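Local coordinates for protein mRNA interferase toxin YafQ (Escherichia coli, PDB 4MMG) that cleaves mRNA on the ribosome at lysine codons followed by G or A, inhibiting translation elongation as the toxin of a toxin-antitoxin pair, at residues N42-P47 with Y75-K80. The protein carries 1 engineered substitution. Sequence-based numbering, arbitrary orientation.
Sequences NTLPLP and YKLTDK
Tyr75 OH has two polar partners: a hydrogen bond with Asp52 OD1 and a weak hydrogen bond with Arg63 NE of strand 63-66. Apart from these, Leu46 CD1 is an apolar neighbour of Tyr75 OH at 4.1 Å. The two polar partners satisfy the hydroxyl at the end of a buried ring, while the leucine methyl adds only loose van der Waals contact. Tyr75 CG lies between its own backbone N and carbonyl carbon (chi1 68°), and from there the ring reaches out from the strand toward the 42-47 loop. Leu46 comes to meet it from the opposite direction, its side chain also touching Leu35 and Leu38 of helix 29-40.

Two residues further along, at the end of the strand, Leu77 makes the purely apolar contact with Leu44. These side chains meet tip to tip, Leu44 CD1 to Leu77 CD2 at 3.6 Å, the closest approach between the two segments. In the RelE-type fold of this toxin, helix 29-40 packs on the sheet; here the chain leaving that helix, after a Schellman motif at Asn42, runs past the end of strand 71-77. The peptide bond between Leu44 and Pro45 is cis. Both Leu44 and Tyr75 also touch Leu39, which ties the loop, the helix and the strand into one apolar patch. Beyond the leucines, Arg7 bridges the segments, its NH1 bonded to Asn42 OD1 and its NE to Thr78 O.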
ATOM      1  N   ASN A  42      11.070  -2.788   7.129  1.00 10.76           N
ATOM      2  CA  ASN A  42      11.245  -4.227   6.900  1.00 12.29           C
ATOM      3  C   ASN A  42      10.829  -5.058   8.114  1.00 11.99           C
ATOM      4  O   ASN A  42      11.427  -6.101   8.416  1.00 12.98           O
ATOM      5  CB  ASN A  42      12.691  -4.553   6.489  1.00 12.41           C
ATOM      6  CG  ASN A  42      12.819  -5.916   5.841  1.00 14.57           C
ATOM      7  OD1 ASN A  42      11.957  -6.333   5.071  1.00 16.62           O
ATOM      8  ND2 ASN A  42      13.907  -6.619   6.153  1.00 19.83           N
ATOM      9  N   THR A  43       9.799  -4.584   8.814  1.00 11.48           N
ATOM     10  CA  THR A  43       9.238  -5.306   9.956  1.00 10.32           C
ATOM     11  C   THR A  43       8.210  -6.300   9.412  1.00 10.00           C
ATOM     12  O   THR A  43       6.996  -6.146   9.597  1.00 11.19           O
ATOM     13  CB  THR A  43       8.622  -4.329  10.962  1.00 10.65           C
ATOM     14  OG1 THR A  43       9.556  -3.267  11.205  1.00 13.58           O
ATOM     15  CG2 THR A  43       8.326  -5.031  12.289  1.00 11.10           C
ATOM     16  N   LEU A  44       8.733  -7.312   8.719  1.00  9.69           N
ATOM     17  CA  LEU A  44       7.946  -8.224   7.893  1.00 10.33           C
ATOM     18  C   LEU A  44       8.273  -9.681   8.246  1.00  9.24           C
ATOM     19  O   LEU A  44       9.408  -9.985   8.614  1.00 12.80           O
ATOM     20  CB  LEU A  44       8.229  -7.946   6.411  1.00 11.76           C
ATOM     21  CG  LEU A  44       8.061  -6.478   6.016  1.00 13.07           C
ATOM     22  CD1 LEU A  44       8.530  -6.241   4.586  1.00 14.34           C
ATOM     23  CD2 LEU A  44       6.624  -6.037   6.186  1.00 10.35           C
ATOM     24  N   PRO A  45       7.290 -10.593   8.114  1.00  9.48           N
ATOM     25  CA  PRO A  45       5.950 -10.386   7.550  1.00  9.68           C
ATOM     26  C   PRO A  45       5.002  -9.530   8.383  1.00 10.00           C
ATOM     27  O   PRO A  45       5.068  -9.504   9.622  1.00  9.35           O
ATOM     28  CB  PRO A  45       5.390 -11.811   7.465  1.00 11.04           C
ATOM     29  CG  PRO A  45       6.108 -12.550   8.539  1.00 10.14           C
ATOM     30  CD  PRO A  45       7.505 -12.006   8.475  1.00 10.16           C
ATOM     31  N   LEU A  46       4.115  -8.831   7.671  1.00  9.45           N
ATOM     32  CA  LEU A  46       3.059  -8.039   8.276  1.00  9.59           C
ATOM     33  C   LEU A  46       2.159  -8.913   9.134  1.00 10.66           C
ATOM     34  O   LEU A  46       1.995 -10.113   8.861  1.00 10.03           O
ATOM     35  CB  LEU A  46       2.220  -7.385   7.179  1.00  9.90           C
ATOM     36  CG  LEU A  46       2.889  -6.283   6.366  1.00  9.61           C
ATOM     37  CD1 LEU A  46       1.940  -5.867   5.244  1.00 11.48           C
ATOM     38  CD2 LEU A  46       3.196  -5.098   7.265  1.00 11.72           C
ATOM     39  N   PRO A  47       1.558  -8.317  10.168  1.00 10.66           N
ATOM     40  CA  PRO A  47       0.616  -9.116  10.959  1.00  9.12           C
ATOM     41  C   PRO A  47      -0.643  -9.457  10.159  1.00  9.03           C
ATOM     42  O   PRO A  47      -0.982  -8.798   9.156  1.00 10.15           O
ATOM     43  CB  PRO A  47       0.301  -8.212  12.153  1.00 10.33           C
ATOM     44  CG  PRO A  47       0.571  -6.824  11.659  1.00 10.12           C
ATOM     45  CD  PRO A  47       1.685  -6.935  10.669  1.00 10.65           C
ATOM     46  N   TYR A  75       1.110  -2.095  -3.197  1.00  7.91           N
ATOM     47  CA  TYR A  75       2.537  -1.792  -3.164  1.00  8.92           C
ATOM     48  C   TYR A  75       3.329  -2.917  -3.837  1.00 10.38           C
ATOM     49  O   TYR A  75       2.820  -4.025  -4.030  1.00 10.86           O
ATOM     50  CB  TYR A  75       3.009  -1.567  -1.714  1.00  9.95           C
ATOM     51  CG  TYR A  75       2.972  -2.830  -0.888  1.00 10.18           C
ATOM     52  CD1 TYR A  75       1.789  -3.279  -0.321  1.00  9.88           C
ATOM     53  CD2 TYR A  75       4.121  -3.589  -0.707  1.00  9.95           C
ATOM     54  CE1 TYR A  75       1.748  -4.451   0.422  1.00  8.88           C
ATOM     55  CE2 TYR A  75       4.097  -4.753   0.018  1.00  9.10           C
ATOM     56  CZ  TYR A  75       2.911  -5.184   0.576  1.00  9.24           C
ATOM     57  OH  TYR A  75       2.910  -6.353   1.298  1.00 10.54           O
ATOM     58  N   LYS A  76       4.578  -2.636  -4.194  1.00  9.81           N
ATOM     59  CA  LYS A  76       5.463  -3.663  -4.722  1.00  9.76           C
ATOM     60  C   LYS A  76       6.641  -3.804  -3.778  1.00 10.99           C
ATOM     61  O   LYS A  76       7.153  -2.803  -3.272  1.00 11.37           O
ATOM     62  CB  LYS A  76       5.938  -3.309  -6.136  1.00 10.66           C
ATOM     63  CG  LYS A  76       7.021  -4.252  -6.666  1.00 13.04           C
ATOM     64  CD  LYS A  76       7.369  -3.956  -8.114  1.00 14.79           C
ATOM     65  CE  LYS A  76       6.294  -4.455  -9.057  1.00 19.22           C
ATOM     66  NZ  LYS A  76       6.626  -4.117 -10.471  1.00 19.77           N
ATOM     67  N   LEU A  77       7.047  -5.040  -3.513  1.00 11.13           N
ATOM     68  CA  LEU A  77       8.199  -5.287  -2.658  1.00 12.79           C
ATOM     69  C   LEU A  77       9.105  -6.350  -3.265  1.00 14.34           C
ATOM     70  O   LEU A  77       8.703  -7.507  -3.440  1.00 15.90           O
ATOM     71  CB  LEU A  77       7.764  -5.705  -1.249  1.00 12.37           C
ATOM     72  CG  LEU A  77       8.901  -5.931  -0.253  1.00 13.45           C
ATOM     73  CD1 LEU A  77       9.599  -4.624   0.052  1.00 15.72           C
ATOM     74  CD2 LEU A  77       8.347  -6.551   1.014  1.00 17.97           C
ATOM     75  N   THR A  78      10.320  -5.936  -3.613  1.00 14.39           N
ATOM     76  CA  THR A  78      11.362  -6.870  -4.024  1.00 17.04           C
ATOM     77  C   THR A  78      12.585  -6.657  -3.136  1.00 16.60           C
ATOM     78  O   THR A  78      12.555  -5.842  -2.209  1.00 16.49           O
ATOM     79  CB  THR A  78      11.763  -6.652  -5.490  1.00 16.81           C
ATOM     80  OG1 THR A  78      12.505  -5.431  -5.603  1.00 17.91           O
ATOM     81  CG2 THR A  78      10.533  -6.598  -6.387  1.00 18.02           C
ATOM     82  N   ASP A  79      13.662  -7.384  -3.413  1.00 18.83           N
ATOM     83  CA  ASP A  79      14.895  -7.177  -2.660  1.00 22.95           C
ATOM     84  C   ASP A  79      15.475  -5.785  -2.923  1.00 22.44           C
ATOM     85  O   ASP A  79      16.188  -5.234  -2.084  1.00 27.09           O
ATOM     86  CB  ASP A  79      15.934  -8.252  -2.993  1.00 24.07           C
ATOM     87  CG  ASP A  79      15.532  -9.631  -2.501  1.00 32.50           C
ATOM     88  OD1 ASP A  79      14.586  -9.732  -1.692  1.00 33.67           O
ATOM     89  OD2 ASP A  79      16.169 -10.619  -2.926  1.00 38.92           O
ATOM     90  N   LYS A  80      15.143  -5.220  -4.082  1.00 20.15           N
ATOM     91  CA  LYS A  80      15.707  -3.947  -4.523  1.00 22.47           C
ATOM     92  C   LYS A  80      14.828  -2.737  -4.226  1.00 20.83           C
ATOM     93  O   LYS A  80      15.324  -1.616  -4.104  1.00 21.63           O
ATOM     94  CB  LYS A  80      15.985  -3.983  -6.026  1.00 26.58           C
ATOM     95  CG  LYS A  80      17.053  -4.974  -6.434  1.00 33.61           C
ATOM     96  CD  LYS A  80      17.394  -4.823  -7.905  1.00 39.27           C
ATOM     97  CE  LYS A  80      18.373  -5.899  -8.328  1.00 42.62           C
ATOM     98  NZ  LYS A  80      19.354  -6.168  -7.240  1.00 46.60           N
TER